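Local atomic coordinates of AAC3-I (Uncultured bacterium, PDB entry 5HMN), a protein that probably transfers the acetyl group of acetyl-coenzyme A to an amino group of aminoglycoside antibiotics, as a resistance enzyme of the GNAT fold. Residues G26-D31 and D88-K93; S51-A56 and A70-K75. One frame throughout, in Å; residues are numbered along the deposited sequence. Where two conformers were deposited one is given.

Contact 1: residues G26-D31 and D88-K93; sequences GEAFND and DLAVAK. With COA (coenzyme A), chain J.
Ala28 and Phe29, at the C-terminal end of helix 15-28, rest on the last residues of strand 82-91, and both reach the same small side chain, Ala90. The methyl CB of Ala28 meets CB of Ala90 head-on at 3.7 Å, which lets the helix end lie close to the strand. Phe29 carries CG beside its backbone N and anti to its carbonyl carbon (chi1 -63°), a setting that directs the ring at the strand, its tip between Asp88 and Ala90. Its CZ touches CB of Ala90 at 3.9 Å, while the rim of the ring, near its plane, meets Leu89 O. At the far side CE2 lies 3.8 Å from OD1 of Asp88; ring and carboxylate planes stand 49° apart, so this is an inclined contact and not a stack. The other carboxylate oxygen of Asp88, OD2, is hydrogen-bonded to Tyr35 OH, and the Tyr35 ring also meets that of Phe29. No direct hydrogen bond joins the two segments. Farther along, one water bridges them, donating to OE2 of Glu27 and accepting from Lys93 N at 2.7 Å.

Coenzyme A runs along the same strand edge. Its N4P donates to Leu89 O over 2.7 Å, and Val91 N donates to its O9P over 2.8 Å with a nearly straight N-H...O angle of 170°. CE1 of Phe29 comes within 3.4 Å of C6P, at the ring edge. The pantetheine therefore pairs with the strand backbone much as a neighbouring strand would, the usual mode of cofactor binding in GNAT enzymes. Chemically, the contact divides its work: strand peptide groups grip the polar arm, whereas the Phe29 edge supplies an apolar side to the methylenes between its amides.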
ATOM      1  N   GLY C  26     -12.545  -3.499 -14.981  1.00 33.51           N
ATOM      2  CA  GLY C  26     -12.078  -3.275 -16.340  1.00 38.24           C
ATOM      3  C   GLY C  26     -12.918  -2.292 -17.128  1.00 40.01           C
ATOM      4  O   GLY C  26     -12.386  -1.411 -17.805  1.00 41.74           O
ATOM      5  N   GLU C  27     -14.235  -2.442 -17.042  1.00 36.56           N
ATOM      6  CA  GLU C  27     -15.157  -1.540 -17.716  1.00 37.55           C
ATOM      7  C   GLU C  27     -15.130  -0.143 -17.098  1.00 42.66           C
ATOM      8  O   GLU C  27     -15.124   0.864 -17.810  1.00 46.97           O
ATOM      9  CB  GLU C  27     -16.578  -2.105 -17.673  1.00 52.52           C
ATOM     10  CG  GLU C  27     -17.662  -1.088 -17.987  1.00 75.56           C
ATOM     11  CD  GLU C  27     -19.009  -1.486 -17.417  1.00105.75           C
ATOM     12  OE1 GLU C  27     -19.219  -2.694 -17.177  1.00113.56           O
ATOM     13  OE2 GLU C  27     -19.854  -0.591 -17.197  1.00102.27           O
ATOM     14  N   ALA C  28     -15.114  -0.083 -15.768  1.00 36.95           N
ATOM     15  CA  ALA C  28     -15.130   1.194 -15.063  1.00 35.30           C
ATOM     16  C   ALA C  28     -13.843   1.987 -15.293  1.00 43.19           C
ATOM     17  O   ALA C  28     -13.871   3.216 -15.394  1.00 48.11           O
ATOM     18  CB  ALA C  28     -15.354   0.970 -13.578  1.00 36.56           C
ATOM     19  N   PHE C  29     -12.718   1.283 -15.376  1.00 38.59           N
ATOM     20  CA  PHE C  29     -11.422   1.925 -15.566  1.00 42.18           C
ATOM     21  C   PHE C  29     -11.063   2.013 -17.048  1.00 40.11           C
ATOM     22  O   PHE C  29      -9.992   2.497 -17.405  1.00 42.84           O
ATOM     23  CB  PHE C  29     -10.324   1.166 -14.811  1.00 39.39           C
ATOM     24  CG  PHE C  29     -10.515   1.138 -13.315  1.00 43.49           C
ATOM     25  CD1 PHE C  29     -11.074   2.216 -12.651  1.00 50.68           C
ATOM     26  CD2 PHE C  29     -10.141   0.027 -12.578  1.00 38.99           C
ATOM     27  CE1 PHE C  29     -11.249   2.186 -11.277  1.00 49.98           C
ATOM     28  CE2 PHE C  29     -10.315  -0.011 -11.207  1.00 39.58           C
ATOM     29  CZ  PHE C  29     -10.867   1.070 -10.555  1.00 52.11           C
ATOM     30  N   ASN C  30     -11.969   1.539 -17.897  1.00 42.24           N
ATOM     31  CA  ASN C  30     -11.733   1.475 -19.340  1.00 45.41           C
ATOM     32  C   ASN C  30     -10.426   0.766 -19.679  1.00 54.27           C
ATOM     33  O   ASN C  30      -9.718   1.152 -20.609  1.00 54.07           O
ATOM     34  CB  ASN C  30     -11.746   2.880 -19.948  1.00 51.20           C
ATOM     35  CG  ASN C  30     -13.133   3.492 -19.969  1.00 75.66           C
ATOM     36  OD1 ASN C  30     -13.969   3.132 -20.798  1.00 83.20           O
ATOM     37  ND2 ASN C  30     -13.386   4.425 -19.056  1.00 78.87           N
ATOM     38  N   ASP C  31     -10.117  -0.277 -18.913  1.00 49.93           N
ATOM     39  CA  ASP C  31      -8.888  -1.035 -19.097  1.00 43.08           C
ATOM     40  C   ASP C  31      -9.157  -2.531 -18.927  1.00 46.07           C
ATOM     41  O   ASP C  31      -8.616  -3.171 -18.024  1.00 42.54           O
ATOM     42  CB  ASP C  31      -7.821  -0.568 -18.108  1.00 45.70           C
ATOM     43  CG  ASP C  31      -6.415  -0.945 -18.540  1.00 71.31           C
ATOM     44  OD1 ASP C  31      -6.271  -1.831 -19.410  1.00 76.04           O
ATOM     45  OD2 ASP C  31      -5.451  -0.354 -18.008  1.00 83.64           O
ATOM     46  N   ASP C  88      -8.162  -0.298  -5.331  1.00 34.56           N
ATOM     47  CA  ASP C  88      -9.112  -0.054  -6.416  1.00 41.59           C
ATOM     48  C   ASP C  88     -10.539   0.064  -5.875  1.00 27.49           C
ATOM     49  O   ASP C  88     -10.931  -0.677  -4.979  1.00 27.70           O
ATOM     50  CB  ASP C  88      -9.064  -1.180  -7.464  1.00 43.92           C
ATOM     51  CG  ASP C  88      -7.886  -1.060  -8.432  1.00 48.08           C
ATOM     52  OD1 ASP C  88      -7.428   0.051  -8.717  1.00 48.22           O
ATOM     53  OD2 ASP C  88      -7.416  -2.095  -8.942  1.00 48.52           O
ATOM     54  N   LEU C  89     -11.302   0.993  -6.437  1.00 28.53           N
ATOM     55  CA  LEU C  89     -12.698   1.194  -6.066  0.50 25.70           C
ATOM     56  C   LEU C  89     -13.479   1.622  -7.300  1.00 32.27           C
ATOM     57  O   LEU C  89     -13.122   2.597  -7.959  1.00 27.39           O
ATOM     58  CB  LEU C  89     -12.828   2.248  -4.961  0.50 33.39           C
ATOM     59  CG  LEU C  89     -14.246   2.695  -4.589  0.50 32.95           C
ATOM     60  CD1 LEU C  89     -15.046   1.543  -4.015  0.50 33.25           C
ATOM     61  CD2 LEU C  89     -14.199   3.853  -3.603  0.50 28.88           C
ATOM     62  N   ALA C  90     -14.545   0.893  -7.619  1.00 25.56           N
ATOM     63  CA  ALA C  90     -15.307   1.190  -8.830  1.00 30.19           C
ATOM     64  C   ALA C  90     -16.776   0.812  -8.727  1.00 27.46           C
ATOM     65  O   ALA C  90     -17.139  -0.170  -8.080  1.00 26.11           O
ATOM     66  CB  ALA C  90     -14.684   0.486 -10.022  1.00 30.17           C
ATOM     67  N   VAL C  91     -17.607   1.606  -9.389  1.00 27.19           N
ATOM     68  CA  VAL C  91     -19.031   1.346  -9.511  1.00 28.73           C
ATOM     69  C   VAL C  91     -19.419   1.420 -10.989  1.00 28.84           C
ATOM     70  O   VAL C  91     -18.973   2.322 -11.709  1.00 28.87           O
ATOM     71  CB  VAL C  91     -19.867   2.354  -8.689  1.00 30.99           C
ATOM     72  CG1 VAL C  91     -21.356   2.174  -8.959  1.00 27.00           C
ATOM     73  CG2 VAL C  91     -19.568   2.205  -7.198  1.00 27.14           C
ATOM     74  N   ALA C  92     -20.231   0.468 -11.440  1.00 28.34           N
ATOM     75  CA  ALA C  92     -20.685   0.433 -12.828  1.00 40.19           C
ATOM     76  C   ALA C  92     -21.377   1.733 -13.213  1.00 32.30           C
ATOM     77  O   ALA C  92     -22.134   2.306 -12.425  1.00 38.82           O
ATOM     78  CB  ALA C  92     -21.619  -0.758 -13.064  1.00 33.53           C
ATOM     79  N   LYS C  93     -21.113   2.187 -14.431  1.00 33.99           N
ATOM     80  CA  LYS C  93     -21.595   3.479 -14.903  1.00 36.43           C
ATOM     81  C   LYS C  93     -23.114   3.667 -14.727  1.00 59.32           C
ATOM     82  O   LYS C  93     -23.553   4.714 -14.249  1.00 40.57           O
ATOM     83  CB  LYS C  93     -21.181   3.669 -16.371  1.00 48.19           C
ATOM     84  CG  LYS C  93     -21.559   4.998 -16.951  1.00 59.01           C
ATOM     85  CD  LYS C  93     -21.087   5.141 -18.367  1.00 74.97           C
ATOM     86  CE  LYS C  93     -21.553   6.480 -18.803  1.00 82.06           C
ATOM     87  NZ  LYS C  93     -21.276   6.984 -20.155  1.00101.48           N
TER
HETATM   88  N1A COA J 500     -19.675  14.377  -9.465  0.50 63.99           N
HETATM   89  C2A COA J 500     -19.731  15.087  -8.306  0.50 57.83           C
HETATM   90  N3A COA J 500     -19.822  14.512  -7.100  0.50 53.22           N
HETATM   91  C4A COA J 500     -19.848  13.174  -7.047  0.50 58.76           C
HETATM   92  C5A COA J 500     -19.807  12.449  -8.172  0.50 55.50           C
HETATM   93  C6A COA J 500     -19.726  13.056  -9.392  0.50 58.61           C
HETATM   94  N6A COA J 500     -19.651  12.576 -10.723  0.50 56.62           N
HETATM   95  N7A COA J 500     -19.860  11.174  -7.831  0.50 55.27           N
HETATM   96  C8A COA J 500     -19.961  11.100  -6.496  0.50 59.33           C
HETATM   97  N9A COA J 500     -19.949  12.344  -6.022  0.50 59.41           N
HETATM   98  C1B COA J 500     -20.019  12.734  -4.710  0.50 63.86           C
HETATM   99  C2B COA J 500     -21.192  13.210  -4.376  0.50 61.26           C
HETATM  100  O2B COA J 500     -21.021  14.095  -3.246  0.50 54.44           O
HETATM  101  C3B COA J 500     -21.964  12.009  -3.865  0.50 60.80           C
HETATM  102  O3B COA J 500     -22.936  12.306  -3.037  0.50 62.21           O
HETATM  103  P3B COA J 500     -24.328  12.843  -3.526  0.50 75.08           P
HETATM  104  O7A COA J 500     -25.213  12.801  -2.360  0.50 74.04           O
HETATM  105  O8A COA J 500     -24.177  14.223  -3.957  0.50 75.68           O
HETATM  106  O9A COA J 500     -24.916  12.085  -4.662  0.50 71.50           O
HETATM  107  C4B COA J 500     -20.794  11.240  -3.134  0.50 55.84           C
HETATM  108  O4B COA J 500     -19.704  11.464  -3.773  0.50 48.61           O
HETATM  109  C5B COA J 500     -21.071   9.723  -3.132  0.50 53.80           C
HETATM  110  O5B COA J 500     -21.438   9.226  -4.388  0.50 54.70           O
HETATM  111  P1A COA J 500     -21.597   7.700  -4.589  0.50 41.33           P
HETATM  112  O1A COA J 500     -22.850   7.486  -5.242  0.50 43.46           O
HETATM  113  O2A COA J 500     -21.575   7.044  -3.326  0.50 30.75           O
HETATM  114  O3A COA J 500     -20.525   7.289  -5.585  0.50 39.25           O
HETATM  115  P2A COA J 500     -20.655   6.231  -6.694  0.50 38.88           P
HETATM  116  O4A COA J 500     -21.335   5.101  -6.205  0.50 37.60           O
HETATM  117  O5A COA J 500     -21.307   6.806  -7.804  0.50 40.45           O
HETATM  118  O6A COA J 500     -19.250   5.922  -7.261  0.50 38.99           O
HETATM  119  CBP COA J 500     -17.073   6.238  -8.104  0.50 36.71           C
HETATM  120  CCP COA J 500     -18.240   6.838  -7.300  0.50 34.75           C
HETATM  121  CDP COA J 500     -16.612   4.939  -7.474  0.50 37.93           C
HETATM  122  CEP COA J 500     -15.875   7.205  -8.087  0.50 48.39           C
HETATM  123  CAP COA J 500     -17.555   6.024  -9.510  0.50 38.46           C
HETATM  124  OAP COA J 500     -17.695   7.251 -10.084  0.50 43.85           O
HETATM  125  C9P COA J 500     -16.590   5.241 -10.347  0.50 42.46           C
HETATM  126  O9P COA J 500     -16.582   4.073 -10.332  0.50 40.23           O
HETATM  127  N8P COA J 500     -15.688   5.890 -11.214  0.50 42.26           N
HETATM  128  C7P COA J 500     -14.794   5.201 -12.047  0.50 42.54           C
HETATM  129  C6P COA J 500     -13.519   4.648 -11.384  0.50 50.43           C
HETATM  130  C5P COA J 500     -12.820   5.533 -10.325  0.50 56.93           C
HETATM  131  O5P COA J 500     -12.630   6.714 -10.497  0.50 57.06           O
HETATM  132  N4P COA J 500     -12.387   4.869  -9.131  0.50 51.26           N
HETATM  133  C3P COA J 500     -11.728   5.498  -8.037  0.50 50.58           C
HETATM  134  C2P COA J 500     -10.469   4.710  -7.589  0.50 63.14           C
HETATM  135  S1P COA J 500      -9.847   5.397  -6.062  0.50 55.48           S
HETATM  136  O   HOH W   1     -18.945   1.150 -15.679  1.00 44.92           O

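Contact 2: residues S51-A56 and A70-K75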
ATOM      1  N   SER C  51      -5.710 -14.645   2.757  1.00 45.95           N
ATOM      2  CA  SER C  51      -4.575 -13.987   3.395  1.00 43.73           C
ATOM      3  C   SER C  51      -5.059 -13.051   4.495  1.00 46.21           C
ATOM      4  O   SER C  51      -6.235 -12.681   4.541  1.00 47.17           O
ATOM      5  CB  SER C  51      -3.746 -13.218   2.369  1.00 48.64           C
ATOM      6  OG  SER C  51      -4.487 -12.151   1.803  1.00 46.11           O
ATOM      7  N   ASP C  52      -4.137 -12.667   5.374  1.00 47.71           N
ATOM      8  CA  ASP C  52      -4.448 -11.840   6.535  1.00 56.51           C
ATOM      9  C   ASP C  52      -4.765 -10.387   6.191  1.00 58.30           C
ATOM     10  O   ASP C  52      -5.478  -9.709   6.935  1.00 59.28           O
ATOM     11  CB  ASP C  52      -3.272 -11.861   7.518  1.00 59.06           C
ATOM     12  CG  ASP C  52      -2.938 -13.256   7.997  1.00 93.75           C
ATOM     13  OD1 ASP C  52      -3.729 -13.814   8.785  1.00101.16           O
ATOM     14  OD2 ASP C  52      -1.884 -13.791   7.592  1.00104.70           O
ATOM     15  N   TYR C  53      -4.226  -9.908   5.077  1.00 38.28           N
ATOM     16  CA  TYR C  53      -4.216  -8.475   4.807  1.00 36.56           C
ATOM     17  C   TYR C  53      -5.077  -8.034   3.622  1.00 42.73           C
ATOM     18  O   TYR C  53      -5.410  -6.855   3.500  1.00 45.91           O
ATOM     19  CB  TYR C  53      -2.774  -8.009   4.588  1.00 42.52           C
ATOM     20  CG  TYR C  53      -2.079  -8.679   3.423  1.00 62.93           C
ATOM     21  CD1 TYR C  53      -2.088  -8.104   2.159  1.00 76.51           C
ATOM     22  CD2 TYR C  53      -1.406  -9.883   3.590  1.00 85.72           C
ATOM     23  CE1 TYR C  53      -1.452  -8.711   1.094  1.00 75.84           C
ATOM     24  CE2 TYR C  53      -0.767 -10.497   2.530  1.00 78.46           C
ATOM     25  CZ  TYR C  53      -0.795  -9.906   1.286  1.00 85.96           C
ATOM     26  OH  TYR C  53      -0.158 -10.515   0.231  1.00 98.01           O
ATOM     27  N   PHE C  54      -5.438  -8.967   2.745  1.00 36.53           N
ATOM     28  CA  PHE C  54      -6.215  -8.595   1.560  1.00 32.46           C
ATOM     29  C   PHE C  54      -7.711  -8.550   1.853  1.00 34.54           C
ATOM     30  O   PHE C  54      -8.251  -9.434   2.514  1.00 37.54           O
ATOM     31  CB  PHE C  54      -5.941  -9.561   0.402  1.00 37.84           C
ATOM     32  CG  PHE C  54      -6.636  -9.179  -0.880  1.00 34.66           C
ATOM     33  CD1 PHE C  54      -6.229  -8.066  -1.597  1.00 39.70           C
ATOM     34  CD2 PHE C  54      -7.699  -9.929  -1.364  1.00 40.06           C
ATOM     35  CE1 PHE C  54      -6.862  -7.706  -2.777  1.00 34.33           C
ATOM     36  CE2 PHE C  54      -8.338  -9.578  -2.543  1.00 35.61           C
ATOM     37  CZ  PHE C  54      -7.919  -8.462  -3.253  1.00 35.65           C
ATOM     38  N   ILE C  55      -8.372  -7.503   1.358  1.00 33.66           N
ATOM     39  CA  ILE C  55      -9.811  -7.335   1.532  1.00 32.36           C
ATOM     40  C   ILE C  55     -10.485  -7.039   0.192  1.00 33.08           C
ATOM     41  O   ILE C  55     -10.114  -6.096  -0.509  1.00 30.31           O
ATOM     42  CB  ILE C  55     -10.140  -6.194   2.523  1.00 43.76           C
ATOM     43  CG1 ILE C  55      -9.548  -6.490   3.904  1.00 44.19           C
ATOM     44  CG2 ILE C  55     -11.646  -5.986   2.621  1.00 42.46           C
ATOM     45  CD1 ILE C  55      -9.751  -5.377   4.913  1.00 42.14           C
ATOM     46  N   ALA C  56     -11.474  -7.851  -0.160  1.00 31.02           N
ATOM     47  CA  ALA C  56     -12.228  -7.643  -1.392  1.00 30.13           C
ATOM     48  C   ALA C  56     -13.713  -7.522  -1.092  1.00 25.50           C
ATOM     49  O   ALA C  56     -14.308  -8.431  -0.520  1.00 27.03           O
ATOM     50  CB  ALA C  56     -11.975  -8.779  -2.371  1.00 31.60           C
ATOM     51  N   ALA C  70     -11.143  -3.224  -3.596  1.00 25.21           N
ATOM     52  CA  ALA C  70     -10.007  -4.048  -3.193  1.00 30.38           C
ATOM     53  C   ALA C  70      -9.082  -3.237  -2.291  1.00 34.28           C
ATOM     54  O   ALA C  70      -8.704  -2.114  -2.631  1.00 29.21           O
ATOM     55  CB  ALA C  70      -9.252  -4.557  -4.409  1.00 26.05           C
ATOM     56  N   ALA C  71      -8.718  -3.801  -1.142  1.00 33.55           N
ATOM     57  CA  ALA C  71      -7.911  -3.069  -0.172  1.00 28.79           C
ATOM     58  C   ALA C  71      -6.895  -3.969   0.528  1.00 28.22           C
ATOM     59  O   ALA C  71      -7.060  -5.188   0.580  1.00 26.43           O
ATOM     60  CB  ALA C  71      -8.807  -2.395   0.855  1.00 28.64           C
ATOM     61  N   TYR C  72      -5.856  -3.350   1.071  1.00 27.11           N
ATOM     62  CA  TYR C  72      -4.800  -4.070   1.779  1.00 27.34           C
ATOM     63  C   TYR C  72      -4.644  -3.510   3.184  1.00 29.94           C
ATOM     64  O   TYR C  72      -4.510  -2.299   3.362  1.00 33.83           O
ATOM     65  CB  TYR C  72      -3.473  -3.970   1.024  1.00 28.35           C
ATOM     66  CG  TYR C  72      -3.470  -4.612  -0.352  1.00 27.38           C
ATOM     67  CD1 TYR C  72      -3.886  -3.907  -1.470  1.00 28.66           C
ATOM     68  CD2 TYR C  72      -3.028  -5.920  -0.528  1.00 33.42           C
ATOM     69  CE1 TYR C  72      -3.883  -4.492  -2.730  1.00 32.34           C
ATOM     70  CE2 TYR C  72      -3.018  -6.509  -1.780  1.00 40.17           C
ATOM     71  CZ  TYR C  72      -3.448  -5.791  -2.876  1.00 37.26           C
ATOM     72  OH  TYR C  72      -3.437  -6.374  -4.124  1.00 37.89           O
ATOM     73  N   GLU C  73      -4.671  -4.384   4.186  1.00 27.88           N
ATOM     74  CA  GLU C  73      -4.390  -3.950   5.547  1.00 28.41           C
ATOM     75  C   GLU C  73      -2.887  -3.918   5.796  1.00 43.04           C
ATOM     76  O   GLU C  73      -2.196  -4.925   5.628  1.00 36.60           O
ATOM     77  CB  GLU C  73      -5.066  -4.862   6.567  1.00 35.92           C
ATOM     78  CG  GLU C  73      -4.802  -4.440   8.007  1.00 44.10           C
ATOM     79  CD  GLU C  73      -5.330  -5.439   9.021  1.00 55.78           C
ATOM     80  OE1 GLU C  73      -5.836  -6.504   8.608  1.00 57.94           O
ATOM     81  OE2 GLU C  73      -5.237  -5.154  10.232  1.00 65.17           O
ATOM     82  N   LEU C  74      -2.385  -2.757   6.200  1.00 31.66           N
ATOM     83  CA  LEU C  74      -0.957  -2.594   6.443  1.00 27.29           C
ATOM     84  C   LEU C  74      -0.663  -2.536   7.935  1.00 35.18           C
ATOM     85  O   LEU C  74      -0.862  -1.503   8.576  1.00 36.59           O
ATOM     86  CB  LEU C  74      -0.441  -1.325   5.752  1.00 31.95           C
ATOM     87  CG  LEU C  74       0.083  -1.421   4.315  1.00 49.94           C
ATOM     88  CD1 LEU C  74      -0.855  -2.182   3.406  1.00 39.48           C
ATOM     89  CD2 LEU C  74       0.351  -0.029   3.758  1.00 49.04           C
ATOM     90  N   LYS C  75      -0.196  -3.650   8.491  1.00 36.57           N
ATOM     91  CA  LYS C  75       0.190  -3.678   9.895  1.00 47.31           C
ATOM     92  C   LYS C  75       1.522  -2.949  10.075  1.00 41.51           C
ATOM     93  O   LYS C  75       2.531  -3.307   9.466  1.00 38.24           O
ATOM     94  CB  LYS C  75       0.267  -5.119  10.407  1.00 58.88           C
ATOM     95  CG  LYS C  75      -0.516  -5.352  11.697  1.00 79.38           C
ATOM     96  CD  LYS C  75      -1.490  -6.515  11.564  1.00 81.09           C
ATOM     97  CE  LYS C  75      -2.440  -6.585  12.754  1.00 90.43           C
ATOM     98  NZ  LYS C  75      -3.473  -7.651  12.592  1.00 96.99           N
TER
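Phe54 and Tyr72 face each other as a non-hydrogen-bonded pair between antiparallel strands, and their rings form a T-shaped stack: the edge of Phe54 points at the face of Tyr72, with centroids 5.3 Å apart and planes inclined at 61°. The closest atoms are Phe54 CD1 and Tyr72 CE2, at 3.6 Å. Phe54 places CG anti to its backbone N (chi1 -176°), which carries its edge over the face of Tyr72, and the two side chains, leaving the same sheet face, cross at a slant. CE1 of Phe54 also reaches CB of Ala70.

Tyr53 meets the edge of the Tyr72 ring, at CD2 and CE2. Its CG sits between backbone N and carbonyl carbon (chi1 60°), sending the ring out alongside that of Tyr72, edge against edge, with CD1 of Tyr53 3.6 Å from CD2 of Tyr72. From this place the Tyr53 ring stacks on Tyr53 of the second subunit, and Tyr72 OH is hydrogen-bonded to Lys75 O of that subunit.

Three backbone bonds fix the pairing. Glu73 N donates to Tyr53 O (2.7 Å, in the carbonyl plane), and Ile55 and Ala71 exchange N-H and C=O, each bond 2.8 Å long. On the sheet face opposite the Phe54 ring, Ile55 packs CB against CB of Ala71 at 4.4 Å, and helix 100-115 covers Ile55. Glu73 has an extended side chain whose carboxylate is salt-bridged through OE1 to Arg115, which also donates to Asp52 O, while OE2 accepts from Ser82 OG.

The contact thus combines three kinds of interaction: main-chain bonds hold the hairpin, the two tyrosines join it to the second subunit, and Arg115, bonded to both segments, probably offsets the negative charge of Glu73.

From the N terminus, helix 15-28 supplies the first half of contact 1. After helices 32-36 and 42-49 the chain enters strand 54-61, turns, and returns along strand 64-75, closing the short hairpin loop of contact 2. Strand 82-91 then brings the chain back to the helix end and closes the larger loop of contact 1, with contact 2 nested inside it. The centres of the two contacts lie about 20 Å apart, on opposite sides of the chain's centre, yet one sheet joins them: strands 64-75 and 82-91 are neighbours, and Asp88 O lies 2.9 Å from Ala70 N, a probable hydrogen bond. Together they tie the cofactor-binding strand, its covering helix and the hairpin into one core.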